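PDB 4UUR: putative hemoglobin-like oxygen-binding protein from Pseudoalteromonas haloplanktis, which probably binds oxygen at its heme iron, as a cold-adapted group II truncated hemoglobin of an Antarctic marine bacterium. Local coordinates for residues 126-129 and 130-133. Numbering follows the deposited sequence. Where two conformers were deposited one is given.
Sequences LREG and LKQS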
loop_
_atom_site.group_PDB
_atom_site.type_symbol
_atom_site.label_atom_id
_atom_site.label_comp_id
_atom_site.label_asym_id
_atom_site.label_seq_id
_atom_site.Cartn_x
_atom_site.Cartn_y
_atom_site.Cartn_z
ATOM N N LEU A 126 -5.492 14.069 -7.266
ATOM C CA LEU A 126 -4.708 13.286 -6.296
ATOM C C LEU A 126 -4.932 11.760 -6.467
ATOM O O LEU A 126 -3.971 10.963 -6.475
ATOM C CB LEU A 126 -5.030 13.726 -4.870
ATOM C CG LEU A 126 -4.138 13.151 -3.782
ATOM C CD1 LEU A 126 -2.678 13.499 -3.948
ATOM C CD2 LEU A 126 -4.578 13.666 -2.448
ATOM N N ARG A 127 -6.179 11.367 -6.695
ATOM C CA ARG A 127 -6.494 9.957 -6.769
ATOM C C ARG A 127 -5.801 9.297 -7.918
ATOM O O ARG A 127 -5.242 8.203 -7.738
ATOM C CB ARG A 127 -7.984 9.709 -6.837
ATOM C CG ARG A 127 -8.395 8.227 -6.941
ATOM C CD ARG A 127 -9.884 8.104 -7.319
ATOM N NE ARG A 127 -10.606 9.162 -6.623
ATOM C CZ ARG A 127 -11.723 9.745 -7.063
ATOM N NH1 ARG A 127 -12.289 9.309 -8.168
ATOM N NH2 ARG A 127 -12.261 10.766 -6.366
ATOM N N GLU A 128 -5.874 9.922 -9.097
ATOM C CA GLU A 128 -5.200 9.409 -10.302
ATOM C C GLU A 128 -3.675 9.517 -10.143
ATOM O O GLU A 128 -2.925 8.635 -10.561
ATOM C CB GLU A 128 -5.678 10.164 -11.556
ATOM C CG GLU A 128 -5.127 9.652 -12.883
ATOM C CD GLU A 128 -5.453 8.189 -13.156
ATOM O OE1 GLU A 128 -6.548 7.713 -12.798
ATOM O OE2 GLU A 128 -4.611 7.502 -13.745
ATOM N N GLY A 129 -3.216 10.595 -9.537
ATOM C CA GLY A 129 -1.800 10.689 -9.178
ATOM C C GLY A 129 -1.335 9.529 -8.295
ATOM O O GLY A 129 -0.297 8.891 -8.562
ATOM N N LEU A 130 -2.108 9.217 -7.262
ATOM C CA LEU A 130 -1.701 8.131 -6.337
ATOM C C LEU A 130 -1.743 6.772 -7.009
ATOM O O LEU A 130 -0.838 5.968 -6.814
ATOM C CB LEU A 130 -2.517 8.134 -5.068
ATOM C CG LEU A 130 -2.294 9.393 -4.244
ATOM C CD1 LEU A 130 -3.313 9.496 -3.109
ATOM C CD2 LEU A 130 -0.874 9.444 -3.696
ATOM N N LYS A 131 -2.739 6.537 -7.840
ATOM C CA LYS A 131 -2.830 5.271 -8.546
ATOM C C LYS A 131 -1.612 4.995 -9.422
ATOM O O LYS A 131 -1.145 3.863 -9.493
ATOM C CB LYS A 131 -4.078 5.205 -9.444
ATOM C CG LYS A 131 -5.364 4.836 -8.745
ATOM C CD LYS A 131 -6.561 4.879 -9.697
ATOM C CE LYS A 131 -7.825 4.475 -8.965
ATOM N NZ LYS A 131 -9.071 4.764 -9.701
ATOM N N GLN A 132 -1.158 6.016 -10.145
ATOM C CA GLN A 132 -0.030 5.868 -11.076
ATOM C C GLN A 132 1.215 5.624 -10.272
ATOM O O GLN A 132 1.929 4.697 -10.572
ATOM C CB GLN A 132 0.142 7.102 -11.985
ATOM C CG GLN A 132 -0.956 7.220 -13.046
ATOM C CD GLN A 132 -1.030 5.974 -13.928
ATOM O OE1 GLN A 132 -0.003 5.450 -14.335
ATOM N NE2 GLN A 132 -2.241 5.479 -14.195
ATOM N N SER A 133 1.433 6.408 -9.217
ATOM C CA SER A 133 2.652 6.277 -8.426
ATOM C C SER A 133 2.783 4.938 -7.618
ATOM O O SER A 133 3.870 4.319 -7.554
ATOM C CB SER A 133 2.862 7.505 -7.572
ATOM O OG SER A 133 1.862 7.645 -6.598
#
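Two successive turns of helix 124-141, the last helix of this truncated globin fold, meet here through i to i+4 pairs. L126 and L130 form the apolar pair. CG and CD1 of L126 lie at a slant against CG and CD1 of L130, with L126 CG 3.8 Å from L130 CD1. L130 is buried and also touches L77 and L117, while L126 turns to P24, I27 and L28. With L130 cut back to an alanine, L126 would probably lose its leucine neighbour and a gap is likely to open toward L117 of helix 103-120. R127 and K131 run side by side, yet their polar ends have separate partners. R127 NH2 bonds to V121 O, and K131 NZ makes a salt bridge with D118 on helix 103-120. K131 runs straight out from CG, past the R127 carbonyl, to reach that helix. On the exposed face E128 was modelled in two conformers. In the one given, its chain folds at the second torsion (58°) and Q132 NE2 lies 3.1 Å from E128 OE2, a bond that is therefore doubtful. The backbone follows the regular alpha-helical pattern; L130 N to L126 O is its shortest bond here, at 2.7 Å, and L130 CG sits 3.2 Å from the same L126 O.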